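Local coordinates for putative chromatin binding protein (Chaetomium thermophilum, PDB 6QP0) that probably binds and hydrolyses ATP as a PSTK-like, tRNA-dependent ATPase needed for tRNA modification by Elongator, at residues G9-S13 with W208-V212; A165-N169 with Y203-E209. All coordinates share one frame; numbering follows the deposited sequence.

Both contacts, in the N-terminal P-loop NTPase-type part of the longer Kti12, converge on helix 205-213 and share Trp208 and Glu209, centres about 6 Å apart. Along the chain, the loop 9-13 comes first, after strand 4-9, the middle strand of the five-stranded parallel sheet; residues 165-169 of helix 162-174 follow, and residues 203-212 supply the second partner of each contact. The two touch directly: Pro11 CB packs on Tyr203 CZ at 3.6 Å, and Ser12 CB on Val168 CG1 at 3.7 Å. Contact 1 sets helix 205-213 against the nucleotide loop, while contact 2 sets it against helix 162-174. Since both reach ADP and aluminum fluoride, together they line one side of the nucleotide site.

Contact 1 of 2, residues G9-S13 with W208-V212; sequences GLPSS and WENLV. With ADP (adenosine-5'-diphosphate), chain B; AF3 (aluminum fluoride), chain C.
Trp208 meets Pro11 and Ser12 through the pyrrole side of its indole. Its CB leads to CG, which stands anti to the backbone N (chi1 -167°), a torsion that swings the ring off the helix toward Pro11 and Ser12. CD1 lies 3.5 Å from Pro11 CB. NE1 shares its hydrogen: it goes to Ser12 OG, in the ring plane, at 2.9 Å. A weaker bond runs from NE1 to Pro11 O at 3.2 Å, bent to 124° at the hydrogen. Farther out, CE2 and CZ2 run past the same carbonyl oxygen. Over one ring face sit Pro11 CG and Val212 CG2, both toward the rim.

Pro11 CG also presses on Leu211 CB at 3.6 Å, and Leu10 CD2 meets Val212 CG1 at 3.7 Å. Within the type II turn, Ser13 OG donates to Leu10 O. A phenylalanine in place of Trp208 lacks the indole N-H, and the Ser12 hydroxyl would probably be freer to turn, with Pro11 O losing a weak partner.

Ser12 N donates to F3 of aluminum fluoride (3.1 Å, 170°) and weakly to ADP O2B; the indole thus holds a residue whose amide faces the phosphate mimic, consistent with a second-shell role beside the P-loop.

Contact 2 of 2, residues A165-N169 with Y203-E209; sequences AREVN and YERSNWE. With ADP (adenosine-5'-diphosphate), chain B; AF3 (aluminum fluoride), chain C.
Asn169 OD1 accepts the backbone N-H of Tyr203 at 2.9 Å, in the carbonyl plane and on a lone pair. The other arm of the amide returns the bond: ND2 donates to Tyr203 O at 3.1 Å, nearly within its own amide plane, though it stands above the plane of the receiving carbonyl. Holding CG anti to the backbone N (chi1 -164°) carries the amide to the Tyr203 backbone, and the paired bonds fix which way it is turned. The same side chain slides past Trp208 in the opposite direction, amide and indole planes 39° apart, with Asn169 CG 3.3 Å from Trp208 CD1.

The benzo end of Trp208 rests on the preceding turn of helix: CZ2 approaches Arg166 N, and CH2 meets Arg166 CB at 3.4 Å. The bend of Arg166 at chi3 sets one guanidinium face beneath the rim of the indole, steeply inclined to it, and turns the NE/NH2 edge of the guanidinium to Glu209. There a two-pronged, side-on salt bridge forms. Arg166 NE donates to Glu209 OE1 at 2.9 Å, almost straight (176°), and NH2 to OE2 at 3.3 Å; both oxygens use syn lone pairs and the two groups are nearly coplanar.

The Tyr203 hydroxyl faces F3 of the aluminum fluoride, but so closely that the exact geometry is doubtful, while Val168 CG1 packs on ADP C4' at 3.5 Å. Segment 205-209 of helix 205-213 runs nearly antiparallel to 165-169 of helix 162-174, and the axes of the two short segments approach to 11.3 Å, with the Trp208 indole lying between them, its NE1 bonded to Ser12 in the loop after strand 4-9.

Contact 1 of 2, residues G9-S13 with W208-V212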
ATOM      1  N   GLY A   9       4.123  -2.993  -2.887  1.00 36.91           N
ATOM      2  CA  GLY A   9       5.181  -2.838  -3.860  1.00 39.14           C
ATOM      3  C   GLY A   9       6.504  -2.607  -3.167  1.00 40.13           C
ATOM      4  O   GLY A   9       6.591  -2.536  -1.938  1.00 37.76           O
ATOM      5  N   LEU A  10       7.538  -2.494  -3.987  1.00 47.05           N
ATOM      6  CA  LEU A  10       8.881  -2.248  -3.493  1.00 48.47           C
ATOM      7  C   LEU A  10       9.019  -0.796  -3.062  1.00 46.99           C
ATOM      8  O   LEU A  10       8.180   0.050  -3.375  1.00 49.96           O
ATOM      9  CB  LEU A  10       9.900  -2.586  -4.575  1.00 51.94           C
ATOM     10  CG  LEU A  10      10.035  -4.063  -4.945  1.00 52.87           C
ATOM     11  CD1 LEU A  10      11.045  -4.225  -6.065  1.00 53.96           C
ATOM     12  CD2 LEU A  10      10.437  -4.886  -3.734  1.00 52.09           C
ATOM     13  N   PRO A  11      10.079  -0.474  -2.326  1.00 40.66           N
ATOM     14  CA  PRO A  11      10.368   0.934  -2.034  1.00 39.67           C
ATOM     15  C   PRO A  11      10.549   1.726  -3.321  1.00 41.34           C
ATOM     16  O   PRO A  11      11.279   1.316  -4.225  1.00 39.73           O
ATOM     17  CB  PRO A  11      11.664   0.870  -1.217  1.00 37.31           C
ATOM     18  CG  PRO A  11      11.696  -0.516  -0.660  1.00 35.90           C
ATOM     19  CD  PRO A  11      11.039  -1.387  -1.679  1.00 37.04           C
ATOM     20  N   SER A  12       9.873   2.872  -3.398  1.00 43.21           N
ATOM     21  CA  SER A  12       9.976   3.768  -4.550  1.00 47.39           C
ATOM     22  C   SER A  12       9.553   3.063  -5.838  1.00 47.48           C
ATOM     23  O   SER A  12      10.152   3.252  -6.900  1.00 49.93           O
ATOM     24  CB  SER A  12      11.394   4.333  -4.682  1.00 49.77           C
ATOM     25  OG  SER A  12      12.209   3.948  -3.587  1.00 49.40           O
ATOM     26  N   SER A  13       8.501   2.254  -5.746  1.00 43.72           N
ATOM     27  CA  SER A  13       7.981   1.519  -6.890  1.00 42.46           C
ATOM     28  C   SER A  13       6.754   2.177  -7.510  1.00 44.23           C
ATOM     29  O   SER A  13       6.231   1.665  -8.504  1.00 46.11           O
ATOM     30  CB  SER A  13       7.639   0.082  -6.480  1.00 40.72           C
ATOM     31  OG  SER A  13       6.653   0.061  -5.461  1.00 39.95           O
ATOM     32  N   TRP A 208      17.017   0.455   1.825  1.00 50.17           N
ATOM     33  CA  TRP A 208      16.315   0.218   0.568  1.00 47.60           C
ATOM     34  C   TRP A 208      16.606  -1.179   0.031  1.00 48.35           C
ATOM     35  O   TRP A 208      15.682  -1.926  -0.312  1.00 46.34           O
ATOM     36  CB  TRP A 208      16.713   1.286  -0.454  1.00 49.49           C
ATOM     37  CG  TRP A 208      15.845   1.332  -1.670  1.00 48.45           C
ATOM     38  CD1 TRP A 208      14.804   2.178  -1.897  1.00 46.74           C
ATOM     39  CD2 TRP A 208      15.948   0.501  -2.831  1.00 49.36           C
ATOM     40  NE1 TRP A 208      14.247   1.925  -3.127  1.00 46.58           N
ATOM     41  CE2 TRP A 208      14.930   0.898  -3.719  1.00 48.09           C
ATOM     42  CE3 TRP A 208      16.799  -0.542  -3.203  1.00 51.32           C
ATOM     43  CZ2 TRP A 208      14.740   0.290  -4.954  1.00 48.66           C
ATOM     44  CZ3 TRP A 208      16.609  -1.143  -4.429  1.00 51.82           C
ATOM     45  CH2 TRP A 208      15.589  -0.727  -5.290  1.00 50.45           C
ATOM     46  N   GLU A 209      17.887  -1.553  -0.045  1.00 51.47           N
ATOM     47  CA  GLU A 209      18.248  -2.852  -0.600  1.00 53.87           C
ATOM     48  C   GLU A 209      17.643  -3.988   0.217  1.00 53.95           C
ATOM     49  O   GLU A 209      17.026  -4.907  -0.336  1.00 52.01           O
ATOM     50  CB  GLU A 209      19.770  -3.002  -0.666  1.00 57.94           C
ATOM     51  CG  GLU A 209      20.467  -2.051  -1.629  1.00 61.33           C
ATOM     52  CD  GLU A 209      20.008  -2.221  -3.064  1.00 61.67           C
ATOM     53  OE1 GLU A 209      20.353  -1.364  -3.906  1.00 63.90           O
ATOM     54  OE2 GLU A 209      19.302  -3.210  -3.350  1.00 60.23           O
ATOM     55  N   ASN A 210      17.818  -3.949   1.542  1.00 55.15           N
ATOM     56  CA  ASN A 210      17.306  -5.025   2.383  1.00 54.05           C
ATOM     57  C   ASN A 210      15.788  -5.133   2.295  1.00 51.23           C
ATOM     58  O   ASN A 210      15.239  -6.234   2.426  1.00 50.01           O
ATOM     59  CB  ASN A 210      17.743  -4.809   3.835  1.00 53.21           C
ATOM     60  CG  ASN A 210      19.251  -4.696   3.980  1.00 56.82           C
ATOM     61  OD1 ASN A 210      19.760  -3.768   4.609  1.00 57.32           O
ATOM     62  ND2 ASN A 210      19.972  -5.638   3.387  1.00 58.93           N
ATOM     63  N   LEU A 211      15.090  -4.013   2.069  1.00 49.41           N
ATOM     64  CA  LEU A 211      13.639  -4.060   1.915  1.00 46.62           C
ATOM     65  C   LEU A 211      13.244  -4.865   0.680  1.00 44.81           C
ATOM     66  O   LEU A 211      12.370  -5.736   0.748  1.00 43.37           O
ATOM     67  CB  LEU A 211      13.065  -2.645   1.831  1.00 44.61           C
ATOM     68  CG  LEU A 211      12.426  -2.086   3.101  1.00 41.94           C
ATOM     69  CD1 LEU A 211      12.016  -0.640   2.887  1.00 40.96           C
ATOM     70  CD2 LEU A 211      11.227  -2.924   3.529  1.00 39.46           C
ATOM     71  N   VAL A 212      13.872  -4.579  -0.464  1.00 44.91           N
ATOM     72  CA  VAL A 212      13.561  -5.325  -1.679  1.00 43.28           C
ATOM     73  C   VAL A 212      13.829  -6.810  -1.472  1.00 43.36           C
ATOM     74  O   VAL A 212      13.010  -7.663  -1.831  1.00 42.56           O
ATOM     75  CB  VAL A 212      14.367  -4.784  -2.873  1.00 45.10           C
ATOM     76  CG1 VAL A 212      14.076  -5.624  -4.108  1.00 45.56           C
ATOM     77  CG2 VAL A 212      14.056  -3.325  -3.122  1.00 44.54           C
TER
HETATM   78  PB  ADP B 501       6.569   5.237  -3.532  1.00 49.73           P
HETATM   79  O1B ADP B 501       5.808   6.254  -2.711  1.00 53.57           O
HETATM   80  O2B ADP B 501       7.846   4.869  -2.829  1.00 44.27           O
HETATM   81  O3B ADP B 501       5.734   3.993  -3.715  1.00 50.31           O
HETATM   82  PA  ADP B 501       6.206   7.161  -5.715  1.00 53.81           P
HETATM   83  O1A ADP B 501       6.365   8.376  -4.834  1.00 53.53           O
HETATM   84  O2A ADP B 501       4.739   6.857  -5.923  1.00 51.69           O
HETATM   85  O3A ADP B 501       6.960   5.871  -5.010  1.00 52.03           O
HETATM   86  O5' ADP B 501       6.951   7.446  -7.171  1.00 58.74           O
HETATM   87  C5' ADP B 501       8.364   7.431  -7.199  1.00 62.95           C
HETATM   88  C4' ADP B 501       8.845   8.174  -8.276  1.00 65.93           C
HETATM   89  O4' ADP B 501       8.713   7.384  -9.556  1.00 67.97           O
HETATM   90  C3' ADP B 501       7.974   9.503  -8.494  1.00 66.91           C
HETATM   91  O3' ADP B 501       8.858  10.629  -8.944  1.00 67.29           O
HETATM   92  C2' ADP B 501       7.156   9.219  -9.380  1.00 68.38           C
HETATM   93  O2' ADP B 501       6.921  10.404 -10.237  1.00 68.14           O
HETATM   94  C1' ADP B 501       7.816   7.989 -10.283  1.00 70.52           C
HETATM   95  N9  ADP B 501       6.787   7.065 -10.620  1.00 72.94           N
HETATM   96  C8  ADP B 501       6.013   6.268  -9.885  1.00 75.14           C
HETATM   97  N7  ADP B 501       5.211   5.612 -10.730  1.00 75.21           N
HETATM   98  C5  ADP B 501       5.503   6.015 -11.979  1.00 75.25           C
HETATM   99  C6  ADP B 501       4.983   5.662 -13.205  1.00 74.05           C
HETATM  100  N6  ADP B 501       4.040   4.871 -13.989  1.00 75.64           N
HETATM  101  N1  ADP B 501       5.450   6.213 -14.312  1.00 74.69           N
HETATM  102  C2  ADP B 501       6.443   7.130 -14.245  1.00 77.10           C
HETATM  103  N3  ADP B 501       6.960   7.483 -13.043  1.00 76.51           N
HETATM  104  C4  ADP B 501       6.484   6.921 -11.915  1.00 75.76           C
HETATM  105 AL   AF3 C 502       7.623   5.565  -0.759  1.00 41.56          AL
HETATM  106  F1  AF3 C 502       5.956   5.831  -0.480  1.00 39.17           F
HETATM  107  F2  AF3 C 502       8.616   6.865  -1.252  1.00 41.22           F
HETATM  108  F3  AF3 C 502       8.183   3.973  -1.014  1.00 41.22           F

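Contact 2 of 2, residues A165-N169 with Y203-E209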
ATOM      1  N   ALA A 165      12.968   1.305  -9.817  1.00 55.62           N
ATOM      2  CA  ALA A 165      12.742   1.707  -8.435  1.00 56.61           C
ATOM      3  C   ALA A 165      14.041   2.151  -7.776  1.00 57.07           C
ATOM      4  O   ALA A 165      14.069   3.161  -7.062  1.00 55.31           O
ATOM      5  CB  ALA A 165      12.106   0.558  -7.652  1.00 57.13           C
ATOM      6  N   ARG A 166      15.132   1.413  -8.007  1.00 57.15           N
ATOM      7  CA  ARG A 166      16.416   1.809  -7.441  1.00 58.00           C
ATOM      8  C   ARG A 166      16.844   3.173  -7.967  1.00 58.98           C
ATOM      9  O   ARG A 166      17.358   4.004  -7.211  1.00 61.10           O
ATOM     10  CB  ARG A 166      17.483   0.759  -7.749  1.00 60.49           C
ATOM     11  CG  ARG A 166      18.796   1.001  -7.013  1.00 63.41           C
ATOM     12  CD  ARG A 166      19.862  -0.034  -7.358  1.00 65.66           C
ATOM     13  NE  ARG A 166      19.640  -1.317  -6.694  1.00 64.20           N
ATOM     14  CZ  ARG A 166      19.146  -2.405  -7.282  1.00 63.83           C
ATOM     15  NH1 ARG A 166      18.813  -2.392  -8.566  1.00 64.56           N
ATOM     16  NH2 ARG A 166      18.990  -3.517  -6.577  1.00 63.04           N
ATOM     17  N   GLU A 167      16.636   3.424  -9.263  1.00 56.19           N
ATOM     18  CA  GLU A 167      16.972   4.727  -9.824  1.00 59.01           C
ATOM     19  C   GLU A 167      16.261   5.847  -9.077  1.00 58.61           C
ATOM     20  O   GLU A 167      16.870   6.872  -8.752  1.00 60.83           O
ATOM     21  CB  GLU A 167      16.615   4.770 -11.310  1.00 60.45           C
ATOM     22  N   VAL A 168      14.970   5.666  -8.785  1.00 56.29           N
ATOM     23  CA  VAL A 168      14.205   6.705  -8.104  1.00 57.62           C
ATOM     24  C   VAL A 168      14.850   7.055  -6.768  1.00 56.61           C
ATOM     25  O   VAL A 168      15.101   8.229  -6.469  1.00 58.85           O
ATOM     26  CB  VAL A 168      12.744   6.256  -7.918  1.00 54.95           C
ATOM     27  CG1 VAL A 168      12.007   7.213  -6.989  1.00 54.55           C
ATOM     28  CG2 VAL A 168      12.047   6.167  -9.262  1.00 54.68           C
ATOM     29  N   ASN A 169      15.118   6.044  -5.939  1.00 53.94           N
ATOM     30  CA  ASN A 169      15.678   6.305  -4.618  1.00 53.86           C
ATOM     31  C   ASN A 169      17.006   7.044  -4.709  1.00 56.98           C
ATOM     32  O   ASN A 169      17.357   7.802  -3.797  1.00 57.98           O
ATOM     33  CB  ASN A 169      15.851   4.993  -3.852  1.00 51.82           C
ATOM     34  CG  ASN A 169      16.049   5.209  -2.366  1.00 51.34           C
ATOM     35  OD1 ASN A 169      15.088   5.425  -1.626  1.00 49.97           O
ATOM     36  ND2 ASN A 169      17.297   5.150  -1.919  1.00 52.81           N
ATOM     37  N   TYR A 203      14.950   6.600   1.030  1.00 48.33           N
ATOM     38  CA  TYR A 203      15.447   5.618   1.979  1.00 46.94           C
ATOM     39  C   TYR A 203      16.972   5.658   1.987  1.00 50.38           C
ATOM     40  O   TYR A 203      17.605   6.045   0.999  1.00 52.88           O
ATOM     41  CB  TYR A 203      14.992   4.204   1.610  1.00 45.46           C
ATOM     42  CG  TYR A 203      13.504   4.010   1.406  1.00 42.53           C
ATOM     43  CD1 TYR A 203      12.838   4.609   0.344  1.00 42.36           C
ATOM     44  CD2 TYR A 203      12.774   3.187   2.254  1.00 40.32           C
ATOM     45  CE1 TYR A 203      11.482   4.417   0.152  1.00 40.04           C
ATOM     46  CE2 TYR A 203      11.423   2.988   2.067  1.00 38.03           C
ATOM     47  CZ  TYR A 203      10.782   3.606   1.018  1.00 37.89           C
ATOM     48  OH  TYR A 203       9.436   3.396   0.838  1.00 35.94           O
ATOM     49  N   GLU A 204      17.563   5.250   3.104  1.00 51.49           N
ATOM     50  CA  GLU A 204      18.995   4.986   3.117  1.00 56.36           C
ATOM     51  C   GLU A 204      19.270   3.756   2.257  1.00 57.35           C
ATOM     52  O   GLU A 204      18.524   2.773   2.305  1.00 55.63           O
ATOM     53  CB  GLU A 204      19.493   4.777   4.544  1.00 57.15           C
ATOM     54  CG  GLU A 204      19.288   5.980   5.458  1.00 56.77           C
ATOM     55  CD  GLU A 204      19.979   7.226   4.942  1.00 58.78           C
ATOM     56  OE1 GLU A 204      21.148   7.120   4.526  1.00 62.01           O
ATOM     57  OE2 GLU A 204      19.351   8.306   4.938  1.00 57.70           O
ATOM     58  N   ARG A 205      20.332   3.813   1.448  1.00 58.45           N
ATOM     59  CA  ARG A 205      20.574   2.735   0.490  1.00 59.38           C
ATOM     60  C   ARG A 205      20.670   1.372   1.175  1.00 58.73           C
ATOM     61  O   ARG A 205      20.337   0.350   0.562  1.00 57.94           O
ATOM     62  CB  ARG A 205      21.837   3.024  -0.327  1.00 63.87           C
ATOM     63  CG  ARG A 205      21.651   4.124  -1.373  1.00 64.85           C
ATOM     64  CD  ARG A 205      22.761   4.114  -2.421  1.00 69.36           C
ATOM     65  NE  ARG A 205      23.984   4.769  -1.959  1.00 73.24           N
ATOM     66  CZ  ARG A 205      24.430   5.941  -2.410  1.00 76.08           C
ATOM     67  NH1 ARG A 205      23.762   6.601  -3.350  1.00 75.55           N
ATOM     68  NH2 ARG A 205      25.555   6.448  -1.924  1.00 79.77           N
ATOM     69  N   SER A 206      21.107   1.329   2.437  1.00 64.93           N
ATOM     70  CA  SER A 206      21.086   0.075   3.188  1.00 66.82           C
ATOM     71  C   SER A 206      19.655  -0.384   3.443  1.00 62.27           C
ATOM     72  O   SER A 206      19.306  -1.543   3.184  1.00 62.39           O
ATOM     73  CB  SER A 206      21.839   0.246   4.510  1.00 71.45           C
ATOM     74  OG  SER A 206      21.850  -0.950   5.274  1.00 72.39           O
ATOM     75  N   ASN A 207      18.808   0.515   3.952  1.00 58.35           N
ATOM     76  CA  ASN A 207      17.420   0.159   4.219  1.00 53.12           C
ATOM     77  C   ASN A 207      16.683  -0.210   2.936  1.00 50.62           C
ATOM     78  O   ASN A 207      15.805  -1.081   2.944  1.00 48.63           O
ATOM     79  CB  ASN A 207      16.703   1.315   4.918  1.00 50.31           C
ATOM     80  CG  ASN A 207      15.274   0.968   5.300  1.00 46.72           C
ATOM     81  OD1 ASN A 207      14.976  -0.171   5.655  1.00 45.86           O
ATOM     82  ND2 ASN A 207      14.383   1.949   5.221  1.00 45.61           N
ATOM     83  N   TRP A 208      17.017   0.455   1.825  1.00 50.17           N
ATOM     84  CA  TRP A 208      16.315   0.218   0.568  1.00 47.60           C
ATOM     85  C   TRP A 208      16.606  -1.179   0.031  1.00 48.35           C
ATOM     86  O   TRP A 208      15.682  -1.926  -0.312  1.00 46.34           O
ATOM     87  CB  TRP A 208      16.713   1.286  -0.454  1.00 49.49           C
ATOM     88  CG  TRP A 208      15.845   1.332  -1.670  1.00 48.45           C
ATOM     89  CD1 TRP A 208      14.804   2.178  -1.897  1.00 46.74           C
ATOM     90  CD2 TRP A 208      15.948   0.501  -2.831  1.00 49.36           C
ATOM     91  NE1 TRP A 208      14.247   1.925  -3.127  1.00 46.58           N
ATOM     92  CE2 TRP A 208      14.930   0.898  -3.719  1.00 48.09           C
ATOM     93  CE3 TRP A 208      16.799  -0.542  -3.203  1.00 51.32           C
ATOM     94  CZ2 TRP A 208      14.740   0.290  -4.954  1.00 48.66           C
ATOM     95  CZ3 TRP A 208      16.609  -1.143  -4.429  1.00 51.82           C
ATOM     96  CH2 TRP A 208      15.589  -0.727  -5.290  1.00 50.45           C
ATOM     97  N   GLU A 209      17.887  -1.553  -0.045  1.00 51.47           N
ATOM     98  CA  GLU A 209      18.248  -2.852  -0.600  1.00 53.87           C
ATOM     99  C   GLU A 209      17.643  -3.988   0.217  1.00 53.95           C
ATOM    100  O   GLU A 209      17.026  -4.907  -0.336  1.00 52.01           O
ATOM    101  CB  GLU A 209      19.770  -3.002  -0.666  1.00 57.94           C
ATOM    102  CG  GLU A 209      20.467  -2.051  -1.629  1.00 61.33           C
ATOM    103  CD  GLU A 209      20.008  -2.221  -3.064  1.00 61.67           C
ATOM    104  OE1 GLU A 209      20.353  -1.364  -3.906  1.00 63.90           O
ATOM    105  OE2 GLU A 209      19.302  -3.210  -3.350  1.00 60.23           O
TER
HETATM  106  PB  ADP B 501       6.569   5.237  -3.532  1.00 49.73           P
HETATM  107  O1B ADP B 501       5.808   6.254  -2.711  1.00 53.57           O
HETATM  108  O2B ADP B 501       7.846   4.869  -2.829  1.00 44.27           O
HETATM  109  O3B ADP B 501       5.734   3.993  -3.715  1.00 50.31           O
HETATM  110  PA  ADP B 501       6.206   7.161  -5.715  1.00 53.81           P
HETATM  111  O1A ADP B 501       6.365   8.376  -4.834  1.00 53.53           O
HETATM  112  O2A ADP B 501       4.739   6.857  -5.923  1.00 51.69           O
HETATM  113  O3A ADP B 501       6.960   5.871  -5.010  1.00 52.03           O
HETATM  114  O5' ADP B 501       6.951   7.446  -7.171  1.00 58.74           O
HETATM  115  C5' ADP B 501       8.364   7.431  -7.199  1.00 62.95           C
HETATM  116  C4' ADP B 501       8.845   8.174  -8.276  1.00 65.93           C
HETATM  117  O4' ADP B 501       8.713   7.384  -9.556  1.00 67.97           O
HETATM  118  C3' ADP B 501       7.974   9.503  -8.494  1.00 66.91           C
HETATM  119  O3' ADP B 501       8.858  10.629  -8.944  1.00 67.29           O
HETATM  120  C2' ADP B 501       7.156   9.219  -9.380  1.00 68.38           C
HETATM  121  O2' ADP B 501       6.921  10.404 -10.237  1.00 68.14           O
HETATM  122  C1' ADP B 501       7.816   7.989 -10.283  1.00 70.52           C
HETATM  123  N9  ADP B 501       6.787   7.065 -10.620  1.00 72.94           N
HETATM  124  C8  ADP B 501       6.013   6.268  -9.885  1.00 75.14           C
HETATM  125  N7  ADP B 501       5.211   5.612 -10.730  1.00 75.21           N
HETATM  126  C5  ADP B 501       5.503   6.015 -11.979  1.00 75.25           C
HETATM  127  C6  ADP B 501       4.983   5.662 -13.205  1.00 74.05           C
HETATM  128  N6  ADP B 501       4.040   4.871 -13.989  1.00 75.64           N
HETATM  129  N1  ADP B 501       5.450   6.213 -14.312  1.00 74.69           N
HETATM  130  C2  ADP B 501       6.443   7.130 -14.245  1.00 77.10           C
HETATM  131  N3  ADP B 501       6.960   7.483 -13.043  1.00 76.51           N
HETATM  132  C4  ADP B 501       6.484   6.921 -11.915  1.00 75.76           C
HETATM  133 AL   AF3 C 502       7.623   5.565  -0.759  1.00 41.56          AL
HETATM  134  F1  AF3 C 502       5.956   5.831  -0.480  1.00 39.17           F
HETATM  135  F2  AF3 C 502       8.616   6.865  -1.252  1.00 41.22           F
HETATM  136  F3  AF3 C 502       8.183   3.973  -1.014  1.00 41.22           F